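Local coordinates for protein fructosyl amine:oxygen oxidoreductase (Neosartorya fumigata, PDB 4WCT) that probably catalyses the FAD-dependent oxidative deglycation of fructosyl amines (Amadori products), using molecular oxygen as electron acceptor, at residues G216-A221 with H232-S237; E331-A336 with Q451-G456; I370-E375 with L404-Q409. One frame throughout, in Å; residues are numbered along the deposited sequence. Where two conformers were deposited one is given.

Contact 1: residues G216-A221 with H232-S237; sequences GDVVGA and HRTILS
Thr234 meets strand 217-221 at Gly220, where the strand has no side chain: its OG1 lies against the backbone there, 3.5 Å from Gly220 CA. Alongside, Val218 CG1 sits 3.9 Å from Thr234 CB, the two side chains crossing at about a right angle; with CG1 anti to the backbone N (chi1 173°), this methyl is the branch that touches. Val218 is further enclosed by Tyr213 and Leu379, and Thr234 by Ile31. Two sheets meet here, the three-stranded antiparallel sheet that contains 217-223 and the FAD-binding, Rossmann-like sheet that contains 233-236, and their short segments run at 75° with axes 6.3 Å apart. Toward His232 the seam loosens and water takes over. Thr234 OG1 donates to a water at 2.8 Å, and that water in turn donates to Val218 O, also at 2.8 Å. A second water gives a 3.1 Å bond to His232 O and only a weak one to Val218 O, while His232, an exposed residue, turns its CB away. The same His232 carbonyl takes an almost straight bond (166°) from Arg233 NH1; the oxygen lies in the guanidinium plane, while NH1 stands above the plane of the carbonyl.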
ATOM      1  N   GLY A 216       3.876  -9.500 -31.199  1.00 27.67           N
ATOM      2  CA  GLY A 216       4.585  -9.914 -30.008  1.00 29.09           C
ATOM      3  C   GLY A 216       4.798  -8.793 -29.003  1.00 28.37           C
ATOM      4  O   GLY A 216       5.535  -8.967 -28.036  1.00 23.70           O
ATOM      5  N   ASP A 217       4.197  -7.636 -29.260  1.00 23.04           N
ATOM      6  CA  ASP A 217       4.294  -6.506 -28.324  1.00 20.06           C
ATOM      7  C   ASP A 217       2.905  -6.010 -27.907  1.00 20.59           C
ATOM      8  O   ASP A 217       1.917  -6.264 -28.579  1.00 20.41           O
ATOM      9  CB  ASP A 217       5.114  -5.380 -28.970  1.00 21.70           C
ATOM     10  CG  ASP A 217       5.747  -4.448 -27.966  1.00 19.82           C
ATOM     11  OD1 ASP A 217       5.561  -4.648 -26.743  1.00 18.52           O
ATOM     12  OD2 ASP A 217       6.380  -3.454 -28.405  1.00 23.10           O
ATOM     13  N   VAL A 218       2.838  -5.248 -26.809  1.00 16.48           N
ATOM     14  CA  VAL A 218       1.576  -4.693 -26.350  1.00 13.79           C
ATOM     15  C   VAL A 218       1.297  -3.372 -27.049  1.00 14.23           C
ATOM     16  O   VAL A 218       2.139  -2.460 -27.048  1.00 16.56           O
ATOM     17  CB  VAL A 218       1.594  -4.496 -24.804  1.00 14.37           C
ATOM     18  CG1 VAL A 218       0.351  -3.764 -24.324  1.00 16.13           C
ATOM     19  CG2 VAL A 218       1.710  -5.848 -24.128  1.00 17.33           C
ATOM     20  N   VAL A 219       0.119  -3.289 -27.652  1.00 16.62           N
ATOM     21  CA  VAL A 219      -0.312  -2.098 -28.342  1.00 15.76           C
ATOM     22  C   VAL A 219      -1.472  -1.381 -27.684  1.00 16.43           C
ATOM     23  O   VAL A 219      -1.967  -0.381 -28.205  1.00 14.70           O
ATOM     24  CB  VAL A 219      -0.637  -2.407 -29.828  1.00 16.82           C
ATOM     25  CG1 VAL A 219       0.576  -3.032 -30.503  1.00 20.45           C
ATOM     26  CG2 VAL A 219      -1.811  -3.344 -29.955  1.00 16.86           C
ATOM     27  N   GLY A 220      -1.907  -1.859 -26.520  1.00 14.76           N
ATOM     28  CA  GLY A 220      -2.924  -1.154 -25.762  1.00 13.16           C
ATOM     29  C   GLY A 220      -3.756  -2.125 -24.960  1.00 12.16           C
ATOM     30  O   GLY A 220      -3.247  -3.137 -24.508  1.00 14.48           O
ATOM     31  N   ALA A 221      -4.967  -1.701 -24.638  1.00 12.60           N
ATOM     32  CA  ALA A 221      -5.832  -2.374 -23.675  1.00 13.82           C
ATOM     33  C   ALA A 221      -7.268  -2.444 -24.176  1.00 14.13           C
ATOM     34  O   ALA A 221      -7.755  -1.538 -24.827  1.00 14.26           O
ATOM     35  CB  ALA A 221      -5.813  -1.617 -22.353  1.00 15.67           C
ATOM     36  N   HIS A 232       1.169   3.881 -27.899  1.00 13.89           N
ATOM     37  CA  HIS A 232       2.571   3.590 -28.119  1.00 16.32           C
ATOM     38  C   HIS A 232       3.257   2.966 -26.913  1.00 16.24           C
ATOM     39  O   HIS A 232       4.158   2.137 -27.070  1.00 13.31           O
ATOM     40  CB  HIS A 232       3.323   4.852 -28.532  1.00 19.17           C
ATOM     41  CG  HIS A 232       3.033   5.284 -29.937  1.00 31.96           C
ATOM     42  ND1 HIS A 232       2.430   6.487 -30.237  1.00 43.94           N
ATOM     43  CD2 HIS A 232       3.143   4.619 -31.110  1.00 40.97           C
ATOM     44  CE1 HIS A 232       2.214   6.558 -31.539  1.00 42.35           C
ATOM     45  NE2 HIS A 232       2.649   5.443 -32.092  1.00 42.79           N
ATOM     46  N   ARG A 233       2.801   3.324 -25.713  1.00 13.58           N
ATOM     47  CA  ARG A 233       3.261   2.617 -24.495  1.00 12.85           C
ATOM     48  C   ARG A 233       2.100   2.383 -23.547  1.00 12.21           C
ATOM     49  O   ARG A 233       1.155   3.153 -23.533  1.00 11.67           O
ATOM     50  CB  ARG A 233       4.295   3.409 -23.729  1.00 14.89           C
ATOM     51  CG  ARG A 233       5.601   3.699 -24.462  1.00 15.73           C
ATOM     52  CD  ARG A 233       6.386   2.413 -24.659  1.00 17.20           C
ATOM     53  NE  ARG A 233       7.749   2.662 -25.116  1.00 17.08           N
ATOM     54  CZ  ARG A 233       8.071   2.907 -26.386  1.00 25.84           C
ATOM     55  NH1 ARG A 233       7.144   2.823 -27.328  1.00 21.74           N
ATOM     56  NH2 ARG A 233       9.340   3.084 -26.726  1.00 25.41           N
ATOM     57  N   THR A 234       2.129   1.223 -22.882  1.00 11.03           N
ATOM     58  CA  THR A 234       1.073   0.844 -21.942  1.00 11.44           C
ATOM     59  C   THR A 234       1.720   0.587 -20.596  1.00 11.96           C
ATOM     60  O   THR A 234       2.743  -0.132 -20.501  1.00 10.67           O
ATOM     61  CB  THR A 234       0.316  -0.400 -22.425  1.00 13.25           C
ATOM     62  OG1 THR A 234      -0.303  -0.104 -23.684  1.00 13.94           O
ATOM     63  CG2 THR A 234      -0.700  -0.852 -21.431  1.00 15.35           C
ATOM     64  N   ILE A 235       1.202   1.263 -19.570  1.00 10.97           N
ATOM     65  CA  ILE A 235       1.712   1.086 -18.198  1.00 10.83           C
ATOM     66  C   ILE A 235       0.668   0.354 -17.374  1.00 11.23           C
ATOM     67  O   ILE A 235      -0.468   0.811 -17.263  1.00 10.44           O
ATOM     68  CB  ILE A 235       2.029   2.442 -17.554  1.00 11.58           C
ATOM     69  CG1 ILE A 235       3.083   3.186 -18.397  1.00 12.95           C
ATOM     70  CG2 ILE A 235       2.525   2.263 -16.111  1.00 10.66           C
ATOM     71  CD1 ILE A 235       3.375   4.585 -17.880  1.00 12.09           C
ATOM     72  N   LEU A 236       1.036  -0.800 -16.831  1.00  9.38           N
ATOM     73  CA  LEU A 236       0.125  -1.569 -16.006  1.00  7.95           C
ATOM     74  C   LEU A 236       0.392  -1.271 -14.535  1.00  8.92           C
ATOM     75  O   LEU A 236       1.426  -1.697 -13.991  1.00 10.73           O
ATOM     76  CB  LEU A 236       0.272  -3.055 -16.303  1.00  8.76           C
ATOM     77  CG  LEU A 236      -0.568  -4.035 -15.484  1.00  8.97           C
ATOM     78  CD1 LEU A 236      -2.048  -3.722 -15.460  1.00 10.04           C
ATOM     79  CD2 LEU A 236      -0.367  -5.473 -15.961  1.00 10.31           C
ATOM     80  N   SER A 237      -0.515  -0.509 -13.935  1.00  9.20           N
ATOM     81  CA  SER A 237      -0.422  -0.083 -12.516  1.00 10.07           C
ATOM     82  C   SER A 237      -1.752  -0.247 -11.858  1.00  9.05           C
ATOM     83  O   SER A 237      -2.277   0.684 -11.240  1.00 10.00           O
ATOM     84  CB  SER A 237       0.086   1.372 -12.405  1.00 10.97           C
ATOM     85  OG  SER A 237      -0.720   2.279 -13.145  1.00 10.56           O
TER
HETATM   86  O   HOH W   1       1.442  -0.013 -25.847  1.00 15.20           O
HETATM   87  O   HOH W   2       3.417  -0.088 -29.114  1.00 44.62           O

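Contact 2: residues E331-A336 with Q451-G456; sequences EAEARA and QWTKIG
Glu333 and Thr453 make the closer of two light touches between helix 330-343 and the C-terminal loop. The methyl CG2 of Thr453 lies 3.6 Å from Glu333 OE1 and 4.0 Å from Glu333 CB, so it rests along the glutamate side chain, touching it near both ends. Glu333 reaches this far because it is fully stretched, with CG anti to the backbone N (chi1 172°) and the chain extended beyond CG. The second touch is looser and tentative, because Gln451 has two conformers: in one of them a bend at chi2 (63°) brings the amide nitrogen NE2 of Gln451 within 3.9 Å of Glu331 N.

The polar ends of these residues find their partners one shell out. Glu333 OE2 forms a salt bridge with Arg337, a turn further along the helix, while Glu331 OE2 is hydrogen-bonded to the hydroxyl of Tyr305. Thr453 OG1 is held by Gln327 and by the backbone N of Ile328, which leaves the methyl to face the helix. Within the helix, Arg335 lays one guanidinium face over Glu331 O, 3.6 Å above the plane. On the loop side, Lys454 NZ folds back to bond to Trp452 O at 2.8 Å.

Backbone hydrogen bonds pair Gln451 with Leu330, at the helix start, and Thr453 with Ile328, just before it. The arrangement is that of a C-terminal segment running beside the first turn of a helix; the same helix packs through Ala332 and Ala336 on strands 253-263 and 295-310 of the large mixed sheet.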
ATOM      1  N   GLU A 331     -13.115 -12.436  13.210  1.00  7.74           N
ATOM      2  CA  GLU A 331     -11.835 -12.693  13.890  1.00  9.36           C
ATOM      3  C   GLU A 331     -10.867 -11.490  13.765  1.00 10.83           C
ATOM      4  O   GLU A 331     -10.042 -11.269  14.655  1.00  7.95           O
ATOM      5  CB  GLU A 331     -11.179 -14.008  13.403  1.00 11.57           C
ATOM      6  CG  GLU A 331     -10.637 -13.876  11.992  1.00 13.02           C
ATOM      7  CD  GLU A 331     -10.888 -15.030  11.058  1.00 29.71           C
ATOM      8  OE1 GLU A 331     -10.808 -16.226  11.466  1.00 28.87           O
ATOM      9  OE2 GLU A 331     -10.846 -14.757   9.849  1.00 27.20           O
ATOM     10  N   ALA A 332     -11.039 -10.681  12.726  1.00  9.13           N
ATOM     11  CA  ALA A 332     -10.173  -9.513  12.536  1.00  8.09           C
ATOM     12  C   ALA A 332     -10.670  -8.378  13.439  1.00  7.62           C
ATOM     13  O   ALA A 332      -9.860  -7.716  14.109  1.00  8.18           O
ATOM     14  CB  ALA A 332     -10.147  -9.069  11.089  1.00  8.21           C
ATOM     15  N   GLU A 333     -11.988  -8.201  13.533  1.00  7.66           N
ATOM     16  CA  GLU A 333     -12.544  -7.290  14.522  1.00  8.54           C
ATOM     17  C   GLU A 333     -12.060  -7.623  15.934  1.00  8.58           C
ATOM     18  O   GLU A 333     -11.620  -6.734  16.687  1.00  6.97           O
ATOM     19  CB  GLU A 333     -14.069  -7.290  14.483  1.00  8.99           C
ATOM     20  CG  GLU A 333     -14.678  -6.483  15.633  1.00 12.21           C
ATOM     21  CD  GLU A 333     -16.184  -6.590  15.735  1.00 14.05           C
ATOM     22  OE1 GLU A 333     -16.790  -7.541  15.171  1.00 13.54           O
ATOM     23  OE2 GLU A 333     -16.761  -5.786  16.493  1.00 15.87           O
ATOM     24  N   ALA A 334     -12.024  -8.916  16.279  1.00  8.04           N
ATOM     25  CA  ALA A 334     -11.597  -9.313  17.615  1.00  7.36           C
ATOM     26  C   ALA A 334     -10.122  -8.971  17.859  1.00  7.43           C
ATOM     27  O   ALA A 334      -9.768  -8.549  18.961  1.00  7.79           O
ATOM     28  CB  ALA A 334     -11.872 -10.793  17.855  1.00  9.09           C
ATOM     29  N   ARG A 335      -9.283  -9.122  16.834  1.00  7.15           N
ATOM     30  CA  ARG A 335      -7.864  -8.775  16.958  1.00  8.50           C
ATOM     31  C   ARG A 335      -7.696  -7.266  17.143  1.00  8.09           C
ATOM     32  O   ARG A 335      -6.851  -6.822  17.922  1.00  8.74           O
ATOM     33  CB  ARG A 335      -7.051  -9.273  15.767  1.00  9.97           C
ATOM     34  CG  ARG A 335      -6.878 -10.779  15.741  1.00 10.86           C
ATOM     35  CD  ARG A 335      -5.975 -11.237  14.606  1.00  9.89           C
ATOM     36  NE  ARG A 335      -6.502 -10.880  13.309  1.00  9.41           N
ATOM     37  CZ  ARG A 335      -7.061 -11.723  12.454  1.00 10.00           C
ATOM     38  NH1 ARG A 335      -7.207 -13.008  12.768  1.00  9.02           N
ATOM     39  NH2 ARG A 335      -7.478 -11.272  11.269  1.00  8.76           N
ATOM     40  N   ALA A 336      -8.503  -6.491  16.424  1.00  7.32           N
ATOM     41  CA  ALA A 336      -8.473  -5.027  16.596  1.00  7.72           C
ATOM     42  C   ALA A 336      -8.847  -4.638  18.010  1.00  8.11           C
ATOM     43  O   ALA A 336      -8.229  -3.752  18.603  1.00  7.97           O
ATOM     44  CB  ALA A 336      -9.382  -4.312  15.608  1.00  8.85           C
ATOM     45  N   GLN A 451     -19.548 -15.071   9.062  1.00 11.20           N
ATOM     46  CA  GLN A 451     -18.380 -14.851   9.897  0.50 11.43           C
ATOM     47  C   GLN A 451     -17.803 -13.438   9.676  1.00 11.03           C
ATOM     48  O   GLN A 451     -16.625 -13.224   9.944  1.00 11.54           O
ATOM     49  CB  GLN A 451     -17.316 -15.891   9.523  0.50 12.41           C
ATOM     50  CG  GLN A 451     -15.999 -15.821  10.288  0.50 12.65           C
ATOM     51  CD  GLN A 451     -16.163 -16.082  11.757  0.50 14.38           C
ATOM     52  OE1 GLN A 451     -17.198 -16.601  12.195  0.50 16.54           O
ATOM     53  NE2 GLN A 451     -15.160 -15.679  12.552  0.50 15.55           N
ATOM     54  N   TRP A 452     -18.613 -12.509   9.176  1.00 10.18           N
ATOM     55  CA  TRP A 452     -18.153 -11.142   8.884  1.00  9.54           C
ATOM     56  C   TRP A 452     -18.863 -10.147   9.804  1.00  9.55           C
ATOM     57  O   TRP A 452     -19.961 -10.415  10.309  1.00  9.80           O
ATOM     58  CB  TRP A 452     -18.448 -10.804   7.425  1.00 10.44           C
ATOM     59  CG  TRP A 452     -17.684 -11.593   6.463  1.00  9.00           C
ATOM     60  CD1 TRP A 452     -17.957 -12.864   6.036  1.00 11.59           C
ATOM     61  CD2 TRP A 452     -16.510 -11.181   5.765  1.00  9.33           C
ATOM     62  NE1 TRP A 452     -17.055 -13.246   5.083  1.00 12.24           N
ATOM     63  CE2 TRP A 452     -16.153 -12.233   4.892  1.00 10.05           C
ATOM     64  CE3 TRP A 452     -15.791  -9.983   5.690  1.00  8.21           C
ATOM     65  CZ2 TRP A 452     -15.084 -12.129   4.000  1.00  9.51           C
ATOM     66  CZ3 TRP A 452     -14.753  -9.889   4.811  1.00  9.71           C
ATOM     67  CH2 TRP A 452     -14.398 -10.946   3.974  1.00  8.93           C
ATOM     68  N   THR A 453     -18.269  -8.963   9.980  1.00 10.13           N
ATOM     69  CA  THR A 453     -18.974  -7.859  10.592  1.00  9.66           C
ATOM     70  C   THR A 453     -20.244  -7.545   9.788  1.00 11.43           C
ATOM     71  O   THR A 453     -20.377  -7.925   8.607  1.00 11.25           O
ATOM     72  CB  THR A 453     -18.078  -6.599  10.718  1.00 10.31           C
ATOM     73  OG1 THR A 453     -17.552  -6.232   9.434  1.00 10.08           O
ATOM     74  CG2 THR A 453     -16.904  -6.864  11.669  1.00  9.29           C
ATOM     75  N   LYS A 454     -21.173  -6.883  10.470  1.00 12.46           N
ATOM     76  CA  LYS A 454     -22.502  -6.592   9.936  1.00 14.08           C
ATOM     77  C   LYS A 454     -22.816  -5.122  10.149  1.00 15.41           C
ATOM     78  O   LYS A 454     -23.962  -4.731  10.367  1.00 16.16           O
ATOM     79  CB  LYS A 454     -23.537  -7.541  10.567  1.00 15.31           C
ATOM     80  CG  LYS A 454     -23.307  -8.979  10.111  1.00 18.55           C
ATOM     81  CD  LYS A 454     -23.881 -10.017  11.085  1.00 26.80           C
ATOM     82  CE  LYS A 454     -23.454 -11.440  10.680  1.00 27.50           C
ATOM     83  NZ  LYS A 454     -22.145 -11.866  11.290  1.00 20.58           N
ATOM     84  N   ILE A 455     -21.827  -4.294   9.834  1.00 13.02           N
ATOM     85  CA  ILE A 455     -21.971  -2.866   9.989  1.00 13.38           C
ATOM     86  C   ILE A 455     -22.978  -2.365   8.973  1.00 16.33           C
ATOM     87  O   ILE A 455     -22.872  -2.663   7.800  1.00 14.81           O
ATOM     88  CB  ILE A 455     -20.617  -2.137   9.801  1.00 13.11           C
ATOM     89  CG1 ILE A 455     -19.619  -2.620  10.866  1.00 13.23           C
ATOM     90  CG2 ILE A 455     -20.802  -0.624   9.929  1.00 15.01           C
ATOM     91  CD1 ILE A 455     -18.174  -2.413  10.468  1.00 15.41           C
ATOM     92  N   GLY A 456     -23.964  -1.606   9.457  1.00 19.41           N
ATOM     93  CA  GLY A 456     -24.983  -1.026   8.577  1.00 21.94           C
ATOM     94  C   GLY A 456     -26.050  -2.022   8.102  1.00 32.98           C
ATOM     95  O   GLY A 456     -26.891  -1.673   7.282  1.00 35.93           O
TER

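Contact 3: residues I370-E375 with L404-Q409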
ATOM      1  N   ILE A 370       8.979  -2.848 -10.994  1.00  8.51           N
ATOM      2  CA  ILE A 370       8.801  -1.727 -11.902  1.00  9.11           C
ATOM      3  C   ILE A 370       9.829  -1.908 -13.007  1.00 10.47           C
ATOM      4  O   ILE A 370      11.027  -1.760 -12.757  1.00 11.41           O
ATOM      5  CB  ILE A 370       9.046  -0.374 -11.215  1.00 10.79           C
ATOM      6  CG1 ILE A 370       8.062  -0.144 -10.081  1.00 11.89           C
ATOM      7  CG2 ILE A 370       8.925   0.762 -12.212  1.00 10.35           C
ATOM      8  CD1 ILE A 370       8.472   1.014  -9.211  1.00 10.56           C
ATOM      9  N   ASP A 371       9.366  -2.320 -14.185  1.00 10.07           N
ATOM     10  CA  ASP A 371      10.284  -2.648 -15.282  1.00 11.03           C
ATOM     11  C   ASP A 371       9.525  -2.755 -16.584  1.00 14.13           C
ATOM     12  O   ASP A 371       8.345  -3.039 -16.601  1.00 12.38           O
ATOM     13  CB  ASP A 371      10.973  -3.981 -14.991  1.00 10.44           C
ATOM     14  CG  ASP A 371      12.290  -4.159 -15.745  1.00 13.58           C
ATOM     15  OD1 ASP A 371      12.729  -3.236 -16.495  1.00 13.60           O
ATOM     16  OD2 ASP A 371      12.919  -5.210 -15.519  1.00 12.92           O
ATOM     17  N   ARG A 372      10.252  -2.600 -17.685  1.00 13.65           N
ATOM     18  CA  ARG A 372       9.751  -2.974 -18.987  1.00 14.64           C
ATOM     19  C   ARG A 372       9.741  -4.471 -19.149  1.00 14.34           C
ATOM     20  O   ARG A 372      10.596  -5.153 -18.622  1.00 17.14           O
ATOM     21  CB  ARG A 372      10.608  -2.302 -20.069  1.00 18.33           C
ATOM     22  CG  ARG A 372      10.729  -0.792 -19.855  1.00 28.86           C
ATOM     23  CD  ARG A 372      11.820  -0.141 -20.709  1.00 36.81           C
ATOM     24  NE  ARG A 372      11.648  -0.482 -22.115  1.00 47.52           N
ATOM     25  CZ  ARG A 372      11.305   0.383 -23.065  1.00 63.70           C
ATOM     26  NH1 ARG A 372      11.132   1.668 -22.768  1.00 77.01           N
ATOM     27  NH2 ARG A 372      11.141  -0.036 -24.317  1.00 52.81           N
ATOM     28  N   HIS A 373       8.704  -4.989 -19.777  1.00 13.23           N
ATOM     29  CA  HIS A 373       8.552  -6.432 -19.956  1.00 12.76           C
ATOM     30  C   HIS A 373       9.582  -6.905 -21.002  1.00 15.79           C
ATOM     31  O   HIS A 373       9.679  -6.323 -22.081  1.00 17.47           O
ATOM     32  CB  HIS A 373       7.142  -6.736 -20.435  1.00 14.27           C
ATOM     33  CG  HIS A 373       6.774  -8.176 -20.346  1.00 14.83           C
ATOM     34  ND1 HIS A 373       7.453  -9.155 -21.037  1.00 16.78           N
ATOM     35  CD2 HIS A 373       5.918  -8.829 -19.521  1.00 16.49           C
ATOM     36  CE1 HIS A 373       7.027 -10.346 -20.650  1.00 19.31           C
ATOM     37  NE2 HIS A 373       6.029 -10.170 -19.803  1.00 18.76           N
ATOM     38  N   PRO A 374      10.301  -7.995 -20.698  1.00 15.46           N
ATOM     39  CA  PRO A 374      11.404  -8.337 -21.589  1.00 17.48           C
ATOM     40  C   PRO A 374      10.932  -8.809 -22.957  1.00 18.66           C
ATOM     41  O   PRO A 374      11.719  -8.771 -23.897  1.00 21.57           O
ATOM     42  CB  PRO A 374      12.150  -9.467 -20.842  1.00 21.26           C
ATOM     43  CG  PRO A 374      11.264  -9.885 -19.724  1.00 21.61           C
ATOM     44  CD  PRO A 374      10.434  -8.660 -19.385  1.00 16.10           C
ATOM     45  N   GLU A 375       9.742  -9.387 -23.027  1.00 17.45           N
ATOM     46  CA  GLU A 375       9.205  -9.937 -24.284  1.00 19.90           C
ATOM     47  C   GLU A 375       8.308  -8.925 -24.986  1.00 20.20           C
ATOM     48  O   GLU A 375       7.932  -9.134 -26.135  1.00 22.03           O
ATOM     49  CB  GLU A 375       8.380 -11.209 -24.038  1.00 26.94           C
ATOM     50  CG  GLU A 375       8.954 -12.190 -23.035  1.00 39.36           C
ATOM     51  CD  GLU A 375      10.340 -12.636 -23.406  1.00 48.08           C
ATOM     52  OE1 GLU A 375      10.574 -12.829 -24.614  1.00 51.92           O
ATOM     53  OE2 GLU A 375      11.202 -12.734 -22.504  1.00 56.68           O
ATOM     54  N   LEU A 404      10.044   4.089 -17.771  1.00 11.89           N
ATOM     55  CA  LEU A 404       9.485   4.239 -19.111  1.00 13.29           C
ATOM     56  C   LEU A 404      10.528   4.840 -20.061  1.00 13.96           C
ATOM     57  O   LEU A 404      10.661   4.400 -21.215  1.00 16.75           O
ATOM     58  CB  LEU A 404       8.258   5.146 -19.097  1.00 12.90           C
ATOM     59  CG  LEU A 404       7.450   5.250 -20.392  1.00 14.63           C
ATOM     60  CD1 LEU A 404       6.661   3.979 -20.691  1.00 14.63           C
ATOM     61  CD2 LEU A 404       6.525   6.456 -20.366  1.00 15.36           C
ATOM     62  N   GLU A 405      11.339   5.732 -19.520  1.00 13.44           N
ATOM     63  CA  GLU A 405      12.354   6.442 -20.293  1.00 14.37           C
ATOM     64  C   GLU A 405      13.728   5.768 -20.251  1.00 17.60           C
ATOM     65  O   GLU A 405      14.713   6.355 -20.703  1.00 16.24           O
ATOM     66  CB  GLU A 405      12.457   7.877 -19.795  1.00 15.22           C
ATOM     67  CG  GLU A 405      11.201   8.698 -20.009  1.00 14.54           C
ATOM     68  CD  GLU A 405      11.229  10.081 -19.356  1.00 19.16           C
ATOM     69  OE1 GLU A 405      12.205  10.429 -18.674  1.00 25.49           O
ATOM     70  OE2 GLU A 405      10.333  10.880 -19.640  1.00 21.67           O
ATOM     71  N   SER A 406      13.774   4.527 -19.771  1.00 16.38           N
ATOM     72  CA  SER A 406      15.001   3.721 -19.698  1.00 17.87           C
ATOM     73  C   SER A 406      16.097   4.390 -18.910  1.00 18.49           C
ATOM     74  O   SER A 406      17.265   4.303 -19.265  1.00 18.66           O
ATOM     75  CB  SER A 406      15.505   3.385 -21.114  1.00 19.52           C
ATOM     76  OG  SER A 406      14.574   2.550 -21.764  1.00 20.53           O
ATOM     77  N   LYS A 407      15.740   5.077 -17.831  1.00 16.40           N
ATOM     78  CA  LYS A 407      16.740   5.661 -16.966  1.00 16.41           C
ATOM     79  C   LYS A 407      16.413   5.528 -15.483  1.00 14.84           C
ATOM     80  O   LYS A 407      16.757   6.377 -14.683  1.00 14.61           O
ATOM     81  CB  LYS A 407      16.907   7.128 -17.308  1.00 18.80           C
ATOM     82  CG  LYS A 407      15.626   7.932 -17.235  1.00 20.63           C
ATOM     83  CD  LYS A 407      15.799   9.315 -17.859  1.00 29.90           C
ATOM     84  CE  LYS A 407      15.091  10.365 -17.031  1.00 35.07           C
ATOM     85  NZ  LYS A 407      15.083  11.681 -17.729  1.00 42.99           N
ATOM     86  N   LEU A 408      15.754   4.452 -15.104  1.00 14.80           N
ATOM     87  CA  LEU A 408      15.563   4.199 -13.671  1.00 13.09           C
ATOM     88  C   LEU A 408      16.912   4.103 -12.998  1.00 14.33           C
ATOM     89  O   LEU A 408      17.812   3.391 -13.486  1.00 16.29           O
ATOM     90  CB  LEU A 408      14.757   2.898 -13.504  1.00 15.18           C
ATOM     91  CG  LEU A 408      14.353   2.502 -12.095  1.00 14.15           C
ATOM     92  CD1 LEU A 408      13.561   3.612 -11.434  1.00 14.65           C
ATOM     93  CD2 LEU A 408      13.520   1.235 -12.150  1.00 15.14           C
ATOM     94  N   GLN A 409      17.093   4.815 -11.885  1.00 14.84           N
ATOM     95  CA  GLN A 409      18.418   4.934 -11.297  1.00 15.78           C
ATOM     96  C   GLN A 409      18.993   3.628 -10.793  1.00 16.56           C
ATOM     97  O   GLN A 409      18.273   2.696 -10.392  1.00 13.89           O
ATOM     98  CB  GLN A 409      18.480   6.001 -10.212  1.00 17.93           C
ATOM     99  CG  GLN A 409      17.663   5.674  -8.994  1.00 16.17           C
ATOM    100  CD  GLN A 409      17.585   6.828  -8.020  1.00 17.39           C
ATOM    101  OE1 GLN A 409      16.659   7.619  -8.070  1.00 24.03           O
ATOM    102  NE2 GLN A 409      18.624   6.995  -7.233  1.00 23.68           N
TER
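Arg372 reaches out from strand 369-372 to the end of helix 393-404, and its side chain carries most of the polar side of this contact. Its CB leaves the strand toward the helix end, and CG follows, anti to the carbonyl carbon (chi1 -52°) and beside the backbone N. CD is the first atom to come near the other segment, 4.0 Å from Ser406 OG. There the chain bends at chi3 (53°), and the bend brings the NH1 edge of the guanidinium group to Leu404 O. CZ lies 4.1 Å from the hydroxyl OG of Ser406, which approaches the flat group obliquely. NH1 comes closest of all, 3.2 Å from Leu404 O and 3.7 Å from Ser406 OG; the carbonyl oxygen sits at the guanidinium edge, in its plane. At this separation a favourable electrostatic attraction is likely, since the carbonyls at a helix C-terminus carry partial negative charge.

The helix ends in a Schellman motif. Ser406, with positive phi, is the C-prime residue; Lys407 N bonds back to Asp402 O and Ser406 N to Ala403 O. This helix ending sets the Ser406 hydroxyl beside the arginine and sends the chain on to Leu408. Glu405, the residue before Ser406, forms a weak salt bridge with its near neighbour, at 3.3 Å between Lys407 NZ and Glu405 OE1.

Further along, a leucine methyl meets a strand carbonyl: Leu408 CD2 comes within 3.9 Å of Ile370 O, while Phe399 borders the same leucine. Ile370 itself packs on Ala403, and Leu404, its CB turned away from the strand segment, lies against Leu380 of strand 379-383, the neighbour of 369-372 in the six-stranded sheet.

Overall arrangement
Contacts 1 and 3 are neighbours, their centres 13 Å apart, and share the six-stranded FAD-binding sheet. They meet where Arg233 CB packs 3.9 Å from Leu404 CD1; beside this, Arg233 NE and Arg372 NH1, of like charge, stand 4.2 Å apart. Contact 2 lies across the centre of the chain, about 40 Å from contact 1 and 42 Å from contact 3 between centres, although contact 3 is nested in sequence within the loop that contact 2 closes. The side chains of Ile370, Thr234 and Thr453 are about 9, 10 and 14 Å from FAD respectively, so none of them touches the cofactor.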